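Local coordinates for TsrE (Streptomyces laurentii, PDB 7CWW), which probably acts as a cyclase in the biosynthesis of a thiopeptide antibiotic, at residues 139-148 and 204-215. Numbering follows the deposited sequence.
Sequences FDFLVCTGVM and RLRTLVEQMSEP
With CG set beside the backbone N (chi1 -76°), the carboxylate of D140 is directed across to R204, whose chain leaves with CG anti to N and then bends at chi2, bringing the guanidinium beside the carboxylate, with L208 CD2 over one of its faces. The two meet in a salt bridge at one end of a knobs-into-holes packing between helices 131-149 and 183-211; the segment axes of 139-148 and 204-211 pass 9.4 Å apart and cross at -47°, both running the same general way. The bridge is skewed rather than flat: carboxylate and guanidinium planes lie 66° apart, NH1 of R204 reaches OD2 of D140 at 2.9 Å from above the carboxylate plane, and NE adds a weak, bent bond to OD1. Arginine suits this partly exposed place because its aliphatic CG can also lie against F139 CE2 while the charge pairs with a buried aspartate.

L208 is the knob, seated among F139, D140, V143 and C144. Its forked end serves two neighbours, CD1 lying 3.5 Å from D140 OD1 and CD2 3.8 Å from C144 SG. The ring of F139 takes L205 CB at its edge, and V143 CG2 sits over one face near the rim; the branched V143 gives each of its methyls a different partner, CG2 on L205 CD1 at 3.7 Å and CG1 on L208.

Beyond L208 the second helix ends, and M212, first to leave helical geometry, folds its flexible thioether chain along the partner helix. Its CG meets C144 SG at 3.5 Å, its CB touches V147 CG1 at 3.6 Å, and its CE rests on M148 CB. L230 of helix 224-245 also touches both C144 and M212. P215, compact and rigid, lays CB 3.9 Å from M148 CA, and one water donates to both M148 O and P215 O.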
loop_
_atom_site.group_PDB
_atom_site.type_symbol
_atom_site.label_atom_id
_atom_site.label_comp_id
_atom_site.label_asym_id
_atom_site.label_seq_id
_atom_site.Cartn_x
_atom_site.Cartn_y
_atom_site.Cartn_z
ATOM N N PHE A 139 11.109 0.102 -1.941
ATOM C CA PHE A 139 11.325 -0.276 -3.336
ATOM C C PHE A 139 11.376 -1.793 -3.477
ATOM O O PHE A 139 10.722 -2.369 -4.354
ATOM C CB PHE A 139 12.620 0.368 -3.850
ATOM C CG PHE A 139 12.878 0.160 -5.332
ATOM C CD1 PHE A 139 12.330 1.023 -6.270
ATOM C CD2 PHE A 139 13.692 -0.866 -5.772
ATOM C CE1 PHE A 139 12.574 0.860 -7.637
ATOM C CE2 PHE A 139 13.953 -1.042 -7.140
ATOM C CZ PHE A 139 13.389 -0.179 -8.071
ATOM N N ASP A 140 12.115 -2.457 -2.578
ATOM C CA ASP A 140 12.261 -3.911 -2.642
ATOM C C ASP A 140 10.910 -4.615 -2.585
ATOM O O ASP A 140 10.610 -5.471 -3.426
ATOM C CB ASP A 140 13.146 -4.409 -1.500
ATOM C CG ASP A 140 14.623 -4.139 -1.732
ATOM O OD1 ASP A 140 14.992 -3.644 -2.820
ATOM O OD2 ASP A 140 15.411 -4.403 -0.800
ATOM N N PHE A 141 10.086 -4.309 -1.575
ATOM C CA PHE A 141 8.884 -5.131 -1.453
ATOM C C PHE A 141 7.818 -4.734 -2.464
ATOM O O PHE A 141 7.023 -5.588 -2.875
ATOM C CB PHE A 141 8.368 -5.146 0.001
ATOM C CG PHE A 141 7.584 -3.908 0.451
ATOM C CD1 PHE A 141 6.254 -3.719 0.093
ATOM C CD2 PHE A 141 8.152 -3.015 1.348
ATOM C CE1 PHE A 141 5.527 -2.608 0.565
ATOM C CE2 PHE A 141 7.433 -1.894 1.821
ATOM C CZ PHE A 141 6.123 -1.700 1.419
ATOM N N LEU A 142 7.811 -3.479 -2.922
ATOM C CA LEU A 142 6.866 -3.090 -3.961
ATOM C C LEU A 142 7.182 -3.790 -5.281
ATOM O O LEU A 142 6.278 -4.314 -5.947
ATOM C CB LEU A 142 6.876 -1.568 -4.143
ATOM C CG LEU A 142 6.262 -0.762 -3.004
ATOM C CD1 LEU A 142 6.473 0.712 -3.303
ATOM C CD2 LEU A 142 4.763 -1.112 -2.805
ATOM N N VAL A 143 8.455 -3.804 -5.686
ATOM C CA VAL A 143 8.810 -4.491 -6.935
ATOM C C VAL A 143 8.396 -5.957 -6.862
ATOM O O VAL A 143 7.713 -6.486 -7.755
ATOM C CB VAL A 143 10.316 -4.346 -7.225
ATOM C CG1 VAL A 143 10.749 -5.328 -8.298
ATOM C CG2 VAL A 143 10.662 -2.908 -7.655
ATOM N N CYS A 144 8.801 -6.633 -5.784
ATOM C CA CYS A 144 8.473 -8.037 -5.596
ATOM C C CYS A 144 6.971 -8.291 -5.511
ATOM O O CYS A 144 6.504 -9.332 -5.987
ATOM C CB CYS A 144 9.170 -8.529 -4.330
ATOM S SG CYS A 144 10.970 -8.538 -4.575
ATOM N N THR A 145 6.200 -7.368 -4.921
ATOM C CA THR A 145 4.763 -7.607 -4.819
ATOM C C THR A 145 4.108 -7.677 -6.198
ATOM O O THR A 145 3.247 -8.533 -6.446
ATOM C CB THR A 145 4.113 -6.525 -3.959
ATOM O OG1 THR A 145 4.580 -6.666 -2.616
ATOM C CG2 THR A 145 2.588 -6.663 -3.960
ATOM N N GLY A 146 4.503 -6.786 -7.109
ATOM C CA GLY A 146 3.942 -6.819 -8.453
ATOM C C GLY A 146 4.249 -8.105 -9.203
ATOM O O GLY A 146 3.419 -8.579 -9.984
ATOM N N VAL A 147 5.427 -8.690 -8.966
ATOM C CA VAL A 147 5.793 -9.971 -9.584
ATOM C C VAL A 147 5.073 -11.130 -8.903
ATOM O O VAL A 147 4.623 -12.073 -9.563
ATOM C CB VAL A 147 7.323 -10.151 -9.523
ATOM C CG1 VAL A 147 7.741 -11.499 -10.161
ATOM C CG2 VAL A 147 8.021 -8.973 -10.218
ATOM N N MET A 148 4.963 -11.085 -7.574
ATOM C CA MET A 148 4.358 -12.191 -6.832
ATOM C C MET A 148 2.871 -12.341 -7.161
ATOM O O MET A 148 2.360 -13.463 -7.278
ATOM C CB MET A 148 4.548 -11.965 -5.323
ATOM C CG MET A 148 3.986 -13.108 -4.433
ATOM S SD MET A 148 2.214 -12.844 -4.021
ATOM C CE MET A 148 2.354 -11.550 -2.799
ATOM N N ARG A 204 19.025 -2.738 -9.793
ATOM C CA ARG A 204 18.367 -3.217 -8.580
ATOM C C ARG A 204 17.050 -3.914 -8.914
ATOM O O ARG A 204 16.772 -5.017 -8.427
ATOM C CB ARG A 204 18.138 -2.047 -7.616
ATOM C CG ARG A 204 17.571 -2.445 -6.248
ATOM C CD ARG A 204 18.439 -3.493 -5.557
ATOM N NE ARG A 204 17.914 -3.872 -4.244
ATOM C CZ ARG A 204 18.137 -5.046 -3.656
ATOM N NH1 ARG A 204 17.622 -5.302 -2.460
ATOM N NH2 ARG A 204 18.871 -5.970 -4.263
ATOM N N LEU A 205 16.244 -3.295 -9.776
ATOM C CA LEU A 205 14.965 -3.880 -10.170
ATOM C C LEU A 205 15.150 -5.222 -10.872
ATOM O O LEU A 205 14.432 -6.185 -10.585
ATOM C CB LEU A 205 14.196 -2.908 -11.072
ATOM C CG LEU A 205 12.847 -3.455 -11.565
ATOM C CD1 LEU A 205 11.677 -2.521 -11.228
ATOM C CD2 LEU A 205 12.893 -3.751 -13.055
ATOM N N ARG A 206 16.094 -5.305 -11.815
ATOM C CA ARG A 206 16.248 -6.559 -12.547
ATOM C C ARG A 206 16.636 -7.684 -11.600
ATOM O O ARG A 206 16.190 -8.829 -11.758
ATOM C CB ARG A 206 17.287 -6.413 -13.667
ATOM C CG ARG A 206 17.462 -7.691 -14.493
ATOM C CD ARG A 206 18.068 -7.454 -15.876
ATOM N NE ARG A 206 17.457 -8.358 -16.848
ATOM C CZ ARG A 206 16.856 -7.979 -17.968
ATOM N NH1 ARG A 206 16.325 -8.892 -18.767
ATOM N NH2 ARG A 206 16.792 -6.696 -18.300
ATOM N N THR A 207 17.448 -7.366 -10.592
ATOM C CA THR A 207 17.905 -8.379 -9.644
ATOM C C THR A 207 16.761 -8.874 -8.767
ATOM O O THR A 207 16.674 -10.069 -8.465
ATOM C CB THR A 207 19.025 -7.804 -8.793
ATOM O OG1 THR A 207 20.195 -7.693 -9.607
ATOM C CG2 THR A 207 19.304 -8.705 -7.589
ATOM N N LEU A 208 15.878 -7.967 -8.344
ATOM C CA LEU A 208 14.708 -8.384 -7.581
ATOM C C LEU A 208 13.795 -9.264 -8.417
ATOM O O LEU A 208 13.262 -10.263 -7.923
ATOM C CB LEU A 208 13.936 -7.162 -7.089
ATOM C CG LEU A 208 14.615 -6.318 -6.014
ATOM C CD1 LEU A 208 13.951 -4.945 -5.950
ATOM C CD2 LEU A 208 14.502 -7.052 -4.680
ATOM N N VAL A 209 13.587 -8.896 -9.682
ATOM C CA VAL A 209 12.736 -9.701 -10.551
ATOM C C VAL A 209 13.349 -11.079 -10.750
ATOM O O VAL A 209 12.647 -12.101 -10.706
ATOM C CB VAL A 209 12.497 -8.977 -11.888
ATOM C CG1 VAL A 209 11.710 -9.878 -12.840
ATOM C CG2 VAL A 209 11.756 -7.647 -11.655
ATOM N N GLU A 210 14.671 -11.137 -10.949
ATOM C CA GLU A 210 15.328 -12.436 -11.033
ATOM C C GLU A 210 15.138 -13.230 -9.744
ATOM O O GLU A 210 14.883 -14.442 -9.778
ATOM C CB GLU A 210 16.821 -12.265 -11.337
ATOM C CG GLU A 210 17.652 -13.537 -11.151
ATOM C CD GLU A 210 17.463 -14.552 -12.279
ATOM O OE1 GLU A 210 17.621 -15.775 -12.027
ATOM O OE2 GLU A 210 17.151 -14.129 -13.416
ATOM N N GLN A 211 15.262 -12.570 -8.595
ATOM C CA GLN A 211 15.100 -13.280 -7.327
ATOM C C GLN A 211 13.659 -13.721 -7.110
ATOM O O GLN A 211 13.403 -14.611 -6.293
ATOM C CB GLN A 211 15.570 -12.387 -6.172
ATOM C CG GLN A 211 17.091 -12.134 -6.166
ATOM C CD GLN A 211 17.498 -11.045 -5.172
ATOM O OE1 GLN A 211 16.676 -10.235 -4.750
ATOM N NE2 GLN A 211 18.771 -11.034 -4.794
ATOM N N MET A 212 12.719 -13.112 -7.831
ATOM C CA MET A 212 11.308 -13.471 -7.817
ATOM C C MET A 212 10.928 -14.421 -8.955
ATOM O O MET A 212 9.746 -14.512 -9.310
ATOM C CB MET A 212 10.452 -12.204 -7.897
ATOM C CG MET A 212 10.514 -11.338 -6.655
ATOM S SD MET A 212 9.908 -12.178 -5.194
ATOM C CE MET A 212 8.285 -12.707 -5.728
ATOM N N SER A 213 11.897 -15.138 -9.532
ATOM C CA SER A 213 11.595 -15.903 -10.747
ATOM C C SER A 213 10.600 -17.034 -10.496
ATOM O O SER A 213 9.863 -17.410 -11.410
ATOM C CB SER A 213 12.887 -16.459 -11.359
ATOM O OG SER A 213 13.672 -15.376 -11.839
ATOM N N GLU A 214 10.570 -17.600 -9.289
ATOM C CA GLU A 214 9.538 -18.585 -8.965
ATOM C C GLU A 214 8.645 -18.020 -7.866
ATOM O O GLU A 214 8.826 -18.331 -6.680
ATOM C CB GLU A 214 10.154 -19.926 -8.553
ATOM C CG GLU A 214 10.834 -20.667 -9.716
ATOM C CD GLU A 214 9.855 -21.191 -10.779
ATOM O OE1 GLU A 214 8.624 -21.007 -10.641
ATOM O OE2 GLU A 214 10.328 -21.791 -11.770
ATOM N N PRO A 215 7.671 -17.181 -8.225
ATOM C CA PRO A 215 6.937 -16.417 -7.205
ATOM C C PRO A 215 6.019 -17.269 -6.337
ATOM O O PRO A 215 5.470 -16.748 -5.358
ATOM C CB PRO A 215 6.150 -15.387 -8.032
ATOM C CG PRO A 215 6.008 -16.026 -9.408
ATOM C CD PRO A 215 7.214 -16.908 -9.603
HETATM O O HOH W 1 2.684 -16.054 -6.089
#